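Side-chain contacts in agmatine ureohydrolase (Thermoplasma volcanium GSS1, PDB 3PZL), which probably hydrolyses agmatine to urea and putrescine, using two manganese ions bound in each subunit: residues P58-G63 against V271-L276; G63-L68 against L285-L290; I116-G121 against Q291-S296; D139-D144 against R255-R260; V228-I233 against G280-L285. One frame throughout, in Å; residues are numbered along the deposited sequence.

Contact 1: P58-G63 against V271-L276; sequences PDSIRG and VEFSPL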
# COMPACT_ATOMS: atom_id res chain seq x y z
N PRO B 58 15.17 6.49 11.69
CA PRO B 58 15.91 7.73 11.70
C PRO B 58 15.95 8.35 10.32
O PRO B 58 15.78 9.57 10.18
CB PRO B 58 17.30 7.33 12.19
CG PRO B 58 17.10 6.11 12.93
CD PRO B 58 16.01 5.38 12.18
N ASP B 59 16.15 7.54 9.30
CA ASP B 59 16.07 8.08 7.97
C ASP B 59 14.69 8.71 7.67
O ASP B 59 14.60 9.82 7.10
CB ASP B 59 16.43 7.04 6.93
CG ASP B 59 16.43 7.63 5.53
OD1 ASP B 59 17.18 8.59 5.32
OD2 ASP B 59 15.70 7.17 4.64
N SER B 60 13.61 8.02 8.05
CA SER B 60 12.29 8.56 7.73
C SER B 60 11.97 9.86 8.50
O SER B 60 11.27 10.76 7.98
CB SER B 60 11.20 7.52 7.92
OG SER B 60 11.11 7.12 9.28
N ILE B 61 12.49 9.96 9.73
CA ILE B 61 12.36 11.19 10.48
C ILE B 61 13.03 12.39 9.79
O ILE B 61 12.50 13.49 9.76
CB ILE B 61 12.80 11.01 11.97
CG1 ILE B 61 11.78 10.17 12.71
CG2 ILE B 61 12.91 12.33 12.71
CD1 ILE B 61 12.34 9.55 13.94
N ARG B 62 14.21 12.18 9.24
CA ARG B 62 14.90 13.24 8.52
C ARG B 62 14.08 13.67 7.29
O ARG B 62 14.09 14.82 6.89
CB ARG B 62 16.30 12.76 8.08
CG ARG B 62 17.23 12.38 9.21
CD ARG B 62 18.65 11.98 8.74
NE ARG B 62 19.52 11.72 9.90
CZ ARG B 62 19.77 10.52 10.44
NH1 ARG B 62 19.22 9.40 9.96
NH2 ARG B 62 20.55 10.43 11.51
N GLY B 63 13.38 12.72 6.70
CA GLY B 63 12.60 13.00 5.51
C GLY B 63 11.34 13.78 5.79
O GLY B 63 10.98 14.63 4.97
N VAL B 271 11.68 5.96 19.89
CA VAL B 271 11.95 4.60 19.47
C VAL B 271 10.71 3.77 19.18
O VAL B 271 9.61 4.09 19.59
CB VAL B 271 12.79 3.83 20.53
CG1 VAL B 271 14.11 4.53 20.79
CG2 VAL B 271 11.99 3.64 21.84
N GLU B 272 10.91 2.67 18.49
CA GLU B 272 9.89 1.62 18.32
C GLU B 272 8.74 1.98 17.40
O GLU B 272 7.62 1.49 17.62
CB GLU B 272 9.33 1.10 19.66
CG GLU B 272 10.33 0.40 20.54
CD GLU B 272 10.66 -1.00 20.05
OE1 GLU B 272 9.83 -1.54 19.29
OE2 GLU B 272 11.74 -1.56 20.40
N PHE B 273 9.00 2.80 16.39
CA PHE B 273 8.05 2.87 15.26
C PHE B 273 8.71 2.48 13.94
O PHE B 273 9.92 2.50 13.84
CB PHE B 273 7.32 4.22 15.18
CG PHE B 273 8.01 5.25 14.37
CD1 PHE B 273 9.00 6.05 14.94
CD2 PHE B 273 7.65 5.46 13.03
CE1 PHE B 273 9.65 7.02 14.18
CE2 PHE B 273 8.26 6.41 12.26
CZ PHE B 273 9.28 7.20 12.83
N SER B 274 7.90 2.09 12.96
CA SER B 274 8.40 1.56 11.72
C SER B 274 7.75 2.19 10.51
O SER B 274 6.59 1.87 10.21
CB SER B 274 8.16 0.07 11.66
OG SER B 274 8.71 -0.43 10.42
N PRO B 275 8.51 3.03 9.77
CA PRO B 275 8.02 3.85 8.62
C PRO B 275 7.40 3.03 7.49
O PRO B 275 6.65 3.58 6.70
CB PRO B 275 9.26 4.55 8.09
CG PRO B 275 10.39 4.18 9.05
CD PRO B 275 9.97 3.04 9.90
N LEU B 276 7.70 1.72 7.42
CA LEU B 276 7.14 0.83 6.38
C LEU B 276 5.63 0.61 6.54
O LEU B 276 4.92 0.25 5.56
CB LEU B 276 7.84 -0.54 6.38
CG LEU B 276 9.39 -0.54 6.27
CD1 LEU B 276 10.03 -1.94 6.48
CD2 LEU B 276 9.88 0.11 4.96

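Contact 2: G63-L68 against L285-L290; sequences GAYVNL and LAAKLL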
# COMPACT_ATOMS: atom_id res chain seq x y z
N GLY B 63 13.38 12.72 6.70
CA GLY B 63 12.60 13.00 5.51
C GLY B 63 11.34 13.78 5.79
O GLY B 63 10.98 14.63 4.97
N ALA B 64 10.67 13.49 6.91
CA ALA B 64 9.45 14.21 7.31
C ALA B 64 9.78 15.61 7.79
O ALA B 64 8.93 16.52 7.69
CB ALA B 64 8.79 13.48 8.38
N TYR B 65 10.99 15.81 8.32
CA TYR B 65 11.30 17.07 8.93
C TYR B 65 11.17 18.20 7.91
O TYR B 65 10.85 19.32 8.28
CB TYR B 65 12.68 17.07 9.53
CG TYR B 65 12.93 18.20 10.51
CD1 TYR B 65 12.80 18.02 11.90
CD2 TYR B 65 13.30 19.44 10.06
CE1 TYR B 65 13.05 19.05 12.80
CE2 TYR B 65 13.55 20.49 10.94
CZ TYR B 65 13.42 20.30 12.30
OH TYR B 65 13.67 21.36 13.12
N VAL B 66 11.38 17.91 6.64
CA VAL B 66 11.32 18.92 5.61
C VAL B 66 9.96 19.61 5.57
O VAL B 66 9.87 20.81 5.28
CB VAL B 66 11.75 18.37 4.17
CG1 VAL B 66 13.17 17.80 4.19
CG2 VAL B 66 10.78 17.31 3.66
N ASN B 67 8.90 18.86 5.91
CA ASN B 67 7.55 19.43 6.01
C ASN B 67 7.32 20.39 7.19
O ASN B 67 6.32 21.14 7.20
CB ASN B 67 6.50 18.33 6.00
CG ASN B 67 5.11 18.87 5.79
OD1 ASN B 67 4.90 19.77 4.95
ND2 ASN B 67 4.14 18.37 6.57
N LEU B 68 8.23 20.42 8.16
CA LEU B 68 8.07 21.27 9.34
C LEU B 68 8.73 22.61 9.14
O LEU B 68 9.72 22.72 8.41
CB LEU B 68 8.68 20.59 10.58
CG LEU B 68 8.13 19.23 10.99
CD1 LEU B 68 9.04 18.56 11.96
CD2 LEU B 68 6.72 19.30 11.56
N LEU B 285 4.85 12.81 13.42
CA LEU B 285 4.65 13.04 14.84
C LEU B 285 6.01 12.90 15.53
O LEU B 285 6.36 13.73 16.39
CB LEU B 285 3.65 12.05 15.42
CG LEU B 285 3.49 12.07 16.93
CD1 LEU B 285 3.07 13.42 17.42
CD2 LEU B 285 2.45 11.10 17.27
N ALA B 286 6.78 11.87 15.17
CA ALA B 286 8.10 11.73 15.79
C ALA B 286 9.00 12.98 15.61
O ALA B 286 9.68 13.40 16.55
CB ALA B 286 8.79 10.51 15.30
N ALA B 287 8.97 13.59 14.43
CA ALA B 287 9.76 14.78 14.17
C ALA B 287 9.21 15.97 14.91
O ALA B 287 9.97 16.82 15.40
CB ALA B 287 9.78 15.08 12.75
N LYS B 288 7.89 16.07 15.00
CA LYS B 288 7.28 17.15 15.75
C LYS B 288 7.63 17.08 17.25
O LYS B 288 8.02 18.04 17.88
CB LYS B 288 5.77 17.12 15.53
CG LYS B 288 5.06 18.34 15.94
CD LYS B 288 5.63 19.54 15.19
CE LYS B 288 5.44 20.78 16.01
NZ LYS B 288 5.62 21.99 15.14
N LEU B 289 7.52 15.89 17.82
CA LEU B 289 7.93 15.64 19.20
C LEU B 289 9.38 16.04 19.48
O LEU B 289 9.71 16.44 20.59
CB LEU B 289 7.73 14.17 19.55
CG LEU B 289 6.28 13.76 19.83
CD1 LEU B 289 6.24 12.25 20.04
CD2 LEU B 289 5.66 14.52 21.02
N LEU B 290 10.24 15.95 18.48
CA LEU B 290 11.64 16.35 18.65
C LEU B 290 11.76 17.87 18.61
O LEU B 290 12.61 18.44 19.27
CB LEU B 290 12.52 15.69 17.58
CG LEU B 290 13.77 16.43 17.13
CD1 LEU B 290 14.78 16.28 18.22
CD2 LEU B 290 14.25 15.82 15.85

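Contact 3: I116-G121 against Q291-S296; sequences IPIMLG and QVFIAS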
# COMPACT_ATOMS: atom_id res chain seq x y z
N ILE B 116 23.39 17.96 24.80
CA ILE B 116 22.17 17.15 25.02
C ILE B 116 21.89 16.15 23.89
O ILE B 116 21.52 16.54 22.78
CB ILE B 116 20.97 18.03 25.28
CG1 ILE B 116 21.13 18.65 26.65
CG2 ILE B 116 19.72 17.22 25.32
CD1 ILE B 116 20.24 19.77 26.89
N PRO B 117 22.09 14.85 24.18
CA PRO B 117 21.92 13.80 23.19
C PRO B 117 20.45 13.54 22.85
O PRO B 117 19.64 13.35 23.75
CB PRO B 117 22.55 12.57 23.88
CG PRO B 117 22.46 12.86 25.32
CD PRO B 117 22.67 14.34 25.44
N ILE B 118 20.12 13.56 21.56
CA ILE B 118 18.79 13.16 21.11
C ILE B 118 18.93 11.93 20.25
O ILE B 118 19.33 12.01 19.08
CB ILE B 118 18.10 14.27 20.31
CG1 ILE B 118 18.01 15.54 21.16
CG2 ILE B 118 16.72 13.81 19.84
CD1 ILE B 118 17.45 16.69 20.41
N MSE B 119 18.59 10.78 20.81
CA MSE B 119 18.82 9.55 20.12
C MSE B 119 17.59 9.05 19.37
O MSE B 119 16.59 8.68 19.95
CB MSE B 119 19.35 8.51 21.07
CG MSE B 119 19.54 7.19 20.44
SE MSE B 119 20.31 5.99 21.75
CE MSE B 119 18.93 6.05 23.15
N LEU B 120 17.68 9.07 18.05
CA LEU B 120 16.68 8.47 17.22
C LEU B 120 17.06 7.02 17.01
O LEU B 120 18.18 6.71 16.55
CB LEU B 120 16.62 9.17 15.85
CG LEU B 120 16.36 10.65 15.87
CD1 LEU B 120 16.07 11.14 14.45
CD2 LEU B 120 15.18 10.92 16.83
N GLY B 121 16.13 6.13 17.32
CA GLY B 121 16.44 4.76 17.20
C GLY B 121 15.51 3.97 16.34
O GLY B 121 14.68 4.51 15.63
N GLN B 291 10.91 18.52 17.83
CA GLN B 291 10.90 19.97 17.80
C GLN B 291 10.44 20.45 19.14
O GLN B 291 11.04 21.36 19.72
CB GLN B 291 9.95 20.49 16.72
CG GLN B 291 10.52 20.47 15.32
CD GLN B 291 9.83 21.46 14.42
OE1 GLN B 291 8.60 21.68 14.48
NE2 GLN B 291 10.63 22.09 13.56
N VAL B 292 9.38 19.83 19.64
CA VAL B 292 8.78 20.22 20.90
C VAL B 292 9.77 20.14 22.07
O VAL B 292 9.79 21.00 22.94
CB VAL B 292 7.51 19.38 21.17
CG1 VAL B 292 7.14 19.36 22.65
CG2 VAL B 292 6.38 19.93 20.38
N PHE B 293 10.58 19.10 22.11
CA PHE B 293 11.56 18.99 23.16
C PHE B 293 12.56 20.14 23.13
O PHE B 293 12.75 20.83 24.14
CB PHE B 293 12.29 17.68 23.06
CG PHE B 293 13.45 17.58 23.97
CD1 PHE B 293 13.30 17.10 25.25
CD2 PHE B 293 14.70 17.97 23.56
CE1 PHE B 293 14.39 16.98 26.09
CE2 PHE B 293 15.79 17.87 24.41
CZ PHE B 293 15.64 17.36 25.66
N ILE B 294 13.18 20.36 21.98
CA ILE B 294 14.18 21.41 21.85
C ILE B 294 13.55 22.78 22.11
O ILE B 294 14.05 23.53 22.95
CB ILE B 294 14.92 21.35 20.46
CG1 ILE B 294 15.75 20.07 20.33
CG2 ILE B 294 15.81 22.53 20.25
CD1 ILE B 294 16.29 19.87 18.98
N ALA B 295 12.46 23.07 21.41
CA ALA B 295 11.83 24.38 21.48
C ALA B 295 11.39 24.73 22.89
O ALA B 295 11.70 25.80 23.38
CB ALA B 295 10.65 24.52 20.48
N SER B 296 10.68 23.84 23.55
CA SER B 296 10.17 24.17 24.88
C SER B 296 11.30 24.31 25.89
O SER B 296 11.18 25.06 26.87
CB SER B 296 9.18 23.13 25.37
OG SER B 296 9.86 21.93 25.62

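Contact 4: D139-D144 against R255-R260; sequences DLVIVD and RRLIER. With MN (manganese (II) ion), chain G; MN (manganese (II) ion), chain F.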
# COMPACT_ATOMS: atom_id res chain seq x y z
N ASP B 139 16.60 11.03 37.08
CA ASP B 139 15.56 9.99 37.06
C ASP B 139 15.12 9.73 35.62
O ASP B 139 15.32 10.57 34.73
CB ASP B 139 14.35 10.42 37.88
CG ASP B 139 14.63 10.39 39.40
OD1 ASP B 139 13.71 10.75 40.18
OD2 ASP B 139 15.74 9.98 39.83
N LEU B 140 14.52 8.56 35.39
CA LEU B 140 14.14 8.12 34.07
C LEU B 140 12.63 8.18 33.90
O LEU B 140 11.89 7.62 34.72
CB LEU B 140 14.63 6.69 33.84
CG LEU B 140 14.31 6.00 32.49
CD1 LEU B 140 15.04 6.63 31.34
CD2 LEU B 140 14.64 4.53 32.55
N VAL B 141 12.17 8.87 32.84
CA VAL B 141 10.74 8.98 32.56
C VAL B 141 10.40 8.38 31.21
O VAL B 141 10.79 8.93 30.18
CB VAL B 141 10.20 10.42 32.62
CG1 VAL B 141 8.70 10.39 32.52
CG2 VAL B 141 10.62 11.13 33.92
N ILE B 142 9.66 7.28 31.24
CA ILE B 142 9.38 6.50 30.06
C ILE B 142 7.91 6.60 29.60
O ILE B 142 6.98 6.47 30.41
CB ILE B 142 9.73 5.01 30.30
CG1 ILE B 142 11.13 4.87 30.88
CG2 ILE B 142 9.58 4.23 28.99
CD1 ILE B 142 11.61 3.47 31.01
N VAL B 143 7.72 6.84 28.30
CA VAL B 143 6.40 6.75 27.69
C VAL B 143 6.39 5.46 26.94
O VAL B 143 7.25 5.24 26.11
CB VAL B 143 6.16 7.85 26.68
CG1 VAL B 143 4.90 7.54 25.85
CG2 VAL B 143 6.05 9.20 27.38
N ASP B 144 5.41 4.61 27.24
CA ASP B 144 5.36 3.21 26.71
C ASP B 144 3.99 2.55 26.95
O ASP B 144 3.34 2.85 27.94
CB ASP B 144 6.49 2.34 27.31
CG ASP B 144 6.78 1.08 26.48
OD1 ASP B 144 5.79 0.46 26.04
OD2 ASP B 144 7.99 0.70 26.24
N ARG B 255 3.13 15.36 24.39
CA ARG B 255 3.68 16.67 24.09
C ARG B 255 3.75 17.43 25.37
O ARG B 255 4.75 18.08 25.66
CB ARG B 255 2.84 17.40 23.05
CG ARG B 255 3.23 18.87 22.77
CD ARG B 255 2.16 19.54 21.90
NE ARG B 255 2.42 20.96 21.59
CZ ARG B 255 1.83 21.98 22.22
NH1 ARG B 255 1.00 21.72 23.21
NH2 ARG B 255 2.07 23.25 21.88
N ARG B 256 2.69 17.33 26.16
CA ARG B 256 2.61 18.02 27.44
C ARG B 256 3.68 17.48 28.37
O ARG B 256 4.31 18.22 29.09
CB ARG B 256 1.20 17.87 28.02
CG ARG B 256 0.97 18.57 29.34
CD ARG B 256 1.00 20.08 29.23
NE ARG B 256 0.88 20.70 30.54
CZ ARG B 256 0.92 22.00 30.78
NH1 ARG B 256 1.12 22.85 29.78
NH2 ARG B 256 0.81 22.45 32.02
N LEU B 257 3.90 16.18 28.34
CA LEU B 257 4.96 15.58 29.14
C LEU B 257 6.33 16.18 28.83
O LEU B 257 7.13 16.40 29.72
CB LEU B 257 5.00 14.05 28.99
CG LEU B 257 6.00 13.35 29.96
CD1 LEU B 257 5.59 12.01 30.42
CD2 LEU B 257 7.34 13.24 29.35
N ILE B 258 6.57 16.46 27.57
CA ILE B 258 7.85 16.95 27.12
C ILE B 258 7.97 18.43 27.38
O ILE B 258 8.95 18.88 27.97
CB ILE B 258 8.05 16.63 25.62
CG1 ILE B 258 8.03 15.09 25.42
CG2 ILE B 258 9.34 17.23 25.11
CD1 ILE B 258 7.95 14.64 24.01
N GLU B 259 6.99 19.19 26.91
CA GLU B 259 6.84 20.63 27.22
C GLU B 259 7.31 20.90 28.68
O GLU B 259 8.23 21.68 28.92
CB GLU B 259 5.35 20.95 27.11
CG GLU B 259 4.95 22.27 26.60
CD GLU B 259 3.44 22.51 26.71
OE1 GLU B 259 2.78 22.03 27.65
OE2 GLU B 259 2.88 23.19 25.82
N ARG B 260 6.68 20.20 29.62
CA ARG B 260 6.82 20.43 31.04
C ARG B 260 8.13 19.92 31.66
O ARG B 260 8.52 20.38 32.72
CB ARG B 260 5.64 19.75 31.74
CG ARG B 260 4.31 20.47 31.58
CD ARG B 260 4.25 21.78 32.37
NE ARG B 260 4.80 21.69 33.73
CZ ARG B 260 4.28 20.97 34.73
NH1 ARG B 260 3.18 20.23 34.56
NH2 ARG B 260 4.88 20.97 35.92
MN MN G . 6.58 -0.59 24.07
MN MN F . 9.72 -0.75 24.98

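Contact 5: V228-I233 against G280-L285; sequences VDMDGI and GNTSML. With MN (manganese (II) ion), chain G; MN (manganese (II) ion), chain F.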
# COMPACT_ATOMS: atom_id res chain seq x y z
N VAL B 228 10.92 7.90 24.95
CA VAL B 228 9.59 7.74 24.39
C VAL B 228 9.47 6.52 23.46
O VAL B 228 9.99 6.51 22.32
CB VAL B 228 9.16 8.97 23.65
CG1 VAL B 228 7.75 8.86 23.28
CG2 VAL B 228 9.33 10.17 24.49
N ASP B 229 8.81 5.47 23.97
CA ASP B 229 8.51 4.27 23.21
C ASP B 229 7.24 4.61 22.47
O ASP B 229 6.17 4.81 23.06
CB ASP B 229 8.28 3.10 24.14
CG ASP B 229 8.18 1.76 23.43
OD1 ASP B 229 7.61 1.73 22.31
OD2 ASP B 229 8.64 0.74 24.01
N MSE B 230 7.35 4.71 21.16
CA MSE B 230 6.35 5.38 20.37
C MSE B 230 4.98 4.72 20.47
O MSE B 230 3.96 5.36 20.21
CB MSE B 230 6.84 5.42 18.95
CG MSE B 230 6.27 6.50 18.14
SE MSE B 230 6.83 8.34 18.59
CE MSE B 230 5.69 9.15 17.18
N ASP B 231 4.97 3.44 20.85
CA ASP B 231 3.71 2.68 20.99
C ASP B 231 2.90 2.99 22.28
O ASP B 231 1.76 2.54 22.43
CB ASP B 231 3.99 1.18 20.88
CG ASP B 231 4.76 0.66 22.05
OD1 ASP B 231 5.27 1.46 22.88
OD2 ASP B 231 4.87 -0.56 22.18
N GLY B 232 3.47 3.76 23.19
CA GLY B 232 2.71 4.33 24.30
C GLY B 232 1.56 5.23 23.86
O GLY B 232 0.61 5.45 24.60
N ILE B 233 1.66 5.74 22.64
CA ILE B 233 0.67 6.61 22.07
C ILE B 233 -0.40 5.75 21.43
O ILE B 233 -0.11 4.66 21.00
CB ILE B 233 1.34 7.52 21.05
CG1 ILE B 233 2.48 8.28 21.76
CG2 ILE B 233 0.32 8.50 20.37
CD1 ILE B 233 3.15 9.36 20.94
N GLY B 280 3.71 8.07 6.44
CA GLY B 280 4.59 9.13 6.94
C GLY B 280 4.06 9.83 8.18
O GLY B 280 4.82 10.55 8.84
N ASN B 281 2.79 9.61 8.53
CA ASN B 281 2.22 10.38 9.63
C ASN B 281 2.88 10.09 10.96
O ASN B 281 2.97 10.97 11.82
CB ASN B 281 0.68 10.27 9.69
CG ASN B 281 -0.02 11.02 8.52
OD1 ASN B 281 0.63 11.71 7.71
ND2 ASN B 281 -1.33 10.86 8.41
N THR B 282 3.39 8.88 11.12
CA THR B 282 4.02 8.50 12.40
C THR B 282 5.41 9.16 12.56
O THR B 282 5.75 9.71 13.60
CB THR B 282 4.10 6.97 12.55
OG1 THR B 282 2.80 6.41 12.42
CG2 THR B 282 4.66 6.60 13.89
N SER B 283 6.20 9.15 11.50
CA SER B 283 7.49 9.83 11.54
C SER B 283 7.33 11.34 11.58
O SER B 283 8.24 12.06 11.97
CB SER B 283 8.37 9.39 10.38
OG SER B 283 7.70 9.64 9.17
N MSE B 284 6.16 11.82 11.20
CA MSE B 284 5.88 13.23 11.26
C MSE B 284 5.59 13.63 12.71
O MSE B 284 6.02 14.68 13.18
CB MSE B 284 4.70 13.58 10.39
CG MSE B 284 4.50 15.06 10.21
SE MSE B 284 6.04 15.85 9.22
CE MSE B 284 5.32 17.64 9.00
N LEU B 285 4.85 12.81 13.42
CA LEU B 285 4.65 13.04 14.84
C LEU B 285 6.01 12.90 15.53
O LEU B 285 6.36 13.73 16.39
CB LEU B 285 3.65 12.05 15.42
CG LEU B 285 3.49 12.07 16.93
CD1 LEU B 285 3.07 13.42 17.42
CD2 LEU B 285 2.45 11.10 17.27
MN MN G . 6.58 -0.59 24.07
MN MN F . 9.72 -0.75 24.98

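Contact 1: P58-G63 against V271-L276
Phe273 and Pro275, in the loop that follows strand 265-271, lie against Ser60 and Ile61 on one face of helix 57-65. From its CB, Phe273 places CG between its backbone N and carbonyl carbon (chi1 89°), which carries the ring alongside the helix. On one flank of the ring, CD2 packs on Thr282 CG2. On the other, CE1 meets the terminal methyl of Ile61, with Phe273 CE1 and Ile61 CD1 3.7 Å apart. At the far end, Phe273 CZ lies 3.9 Å from Ile61 CG1, which comes in at the ring edge, in its plane. The isoleucine therefore lies along the rim and not over a face. Ser60 approaches the same end obliquely, its OG 4.0 Å from Phe273 CZ. Ser60 also rests on the proline ring, its CB 3.6 Å from Pro275 CB, while its hydroxyl is hydrogen-bonded to Ala57 O one turn back in the helix. Cutting Phe273 down to an alanine would probably open a gap beside Ile61, Thr282 and Ala286, all of which the ring touches. No hydrogen bond crosses the contact, and the nearer manganese ion is about 10 Å from the Phe273 side chain. What joins loop to helix is shape and apolar surface, with the serine hydroxyl satisfied inside its own helix.

Contact 2: G63-L68 against L285-L290
Leu68 and Tyr65 close over Ala287 and Lys288 where the C-terminal end of helix 57-65 and the type I beta turn from Tyr65 to Leu68 pack on helix 281-303, the last helix of the arginase alpha/beta fold. The apolar contacts converge on the small side chain of Ala287. Its methyl points at the turn and meets one branch of Leu68, with Leu68 CD1 and Ala287 CB 3.6 Å apart. The ring of Tyr65 reaches the same methyl obliquely and more loosely, Tyr65 CD1 lying 4.3 Å from Ala287 CB. Because Ala287 is so short, the two backbones come close, with 5.9 Å between Tyr65 CA and Ala287 CA. The other branch of Leu68 lies on the aliphatic part of a lysine and crosses it at a slant. Lys288 makes this possible by bending at its second torsion (chi2 58°), which brings CD against the leucine branch and carries the ammonium group onward. Polar ends are satisfied beyond the apolar patch. Lys288 NZ forms a salt bridge with Glu72 and a hydrogen bond with Gln291 OE1, while Tyr65 OH is hydrogen-bonded to Asp27 and to Gln291 NE2. Gln291 thus uses both ends of its amide, one turn further along the helix, to tie the tyrosine and the lysine together. A neighbouring subunit adds Phe247, which packs on Lys288. Leu68 CD2 touches the lysine chain at Lys288 CD, 3.8 Å away.

Contact 3: I116-G121 against Q291-S296
The ring of Phe293 presents its edge to Ile116: Ile116 CG2 sits near the ring plane, 4.1 Å from Phe293 CE2 and equally far from CZ. A second branch lies at the edge from within the helix itself, Ile294 CG1, in the plane of the ring. Ile118 CD1 comes in obliquely, and the ring is also stacked with Phe268 of strand 265-271. With its CG turned anti to the backbone N (chi1 171°), Phe293 reaches down from the helix to the sheet. Beside it, Ile118 and Ile294 cross at about a right angle, their terminal methyls meeting at 3.7 Å from Ile118 CD1 to Ile294 CD1. On the far side of the helix, Ser296 OG gives a hydrogen bond of 2.8 Å to Val292 O, which also receives Ser296 N. The contact is a buried apolar layer between a helix and a parallel sheet; the segments 116-121 and 291-296 run nearly antiparallel (170°), their axes 11.3 Å apart. Strand 116-121 lies between strands 37-42 and 265-271. Helix 281-303 packs on this side next to helix 251-261, while Pro117 and Met119 of the strand turn toward helix 96-112.

Contact 4: D139-D144 against R255-R260
Leu257 places one methyl against two valines of strand 138-143: Leu257 CD1 lies 4.1 Å from Val141 CG1 and 4.2 Å from Val143 CG2. The leucine, extended from its helix (chi1 -173°), slides past both valines in the opposite direction, so that CD1 is shared between them. Just past the end of the strand comes Asp144, whose carboxylate spans the two manganese ions. Asp144 OD1 binds the ion of chain G at 2.4 Å, and Asp144 OD2 binds the ion of chain F at 2.6 Å. His146 N is hydrogen-bonded to OD1 and probably helps to fix the carboxylate. Away from the strand, Arg255, Arg256 and Glu259 form a salt-bridge network on the helix. Arg256 NH1 meets Glu259 OE1 at 2.8 Å on its syn side, 33° out of the carboxylate plane. Arg256 also pairs with Asp211, and Arg260 CD lies over one face of the Arg256 guanidinium, toward its rim. Strand 138-143 lies between strands 223-229 and 176-180; Leu257 also touches Ile226, Val141 packs on Val217 of helix 202-220, and Ile258 turns to Leu289 and Phe293 of helix 281-303.

Contact 5: V228-I233 against G280-L285
Asp229 OD2 is gripped by both manganese ions, while the next residue, Met230, turns the other way onto Thr282 and Leu285 of helix 281-303. The oxygen Asp229 OD2 lies 2.1 Å from the ion of chain F and 2.5 Å from the ion of chain G, bridging them. Asp231 OD2 adds a further bond of 2.5 Å to the ion of chain G, whose site also takes in Asp144 and His146. This Asp-x-Asp pair, at and just past the end of strand 223-229, is a hallmark of the arginase family. Between its two aspartates, the selenomethionine Met230 bends at its second torsion (chi2 69°), bringing its terminal methyl to the first turn of the helix. There Met230 CE lies 3.6 Å from Thr282 O. Met230 and Leu285 cross at a slant, with Met230 CE and Leu285 CG 3.7 Å apart. Ile233 and Leu285 instead reach for each other tip to tip, Ile233 CD1 lying 4.1 Å from Leu285 CD2. The helix start is secured separately. Gly280, at the N-cap, offers its carbonyl O to Ser283 OG at 3.0 Å and to Met284 N as well. Its backbone angles suit glycine alone, since a CB would run into the preceding carbonyl. Thr282 OG1 is hydrogen-bonded to Asp278. Metal ligands and apolar anchors thus share one short segment, so the packing of Met230 and Ile233 on the helix probably helps hold the strand end and 3-10 turn that carry Asp229 and Asp231.

In the fold
Helix 281-303 runs through contacts 5, 2 and 3 in that order along its length, packing first on the metal-binding turn, then on helix 57-65 and finally on strand 116-121. Contact 1 joins the same helix 57-65 to the loop just before helix 281-303, its centre 9 Å from that of contact 5 and 10 Å from that of contact 2. Contact 4, its centre about 20 Å from that of contact 1, lies across the chain's centre from it and is nested along the chain within the loops closed by contacts 1, 2 and 3. Contacts 4 and 5 meet on neighbouring strands, 138-143 and 223-229, whose ends supply ligands to both manganese ions. The last helix thus links the metal-binding turn to helix 57-65 and to the parallel sheet.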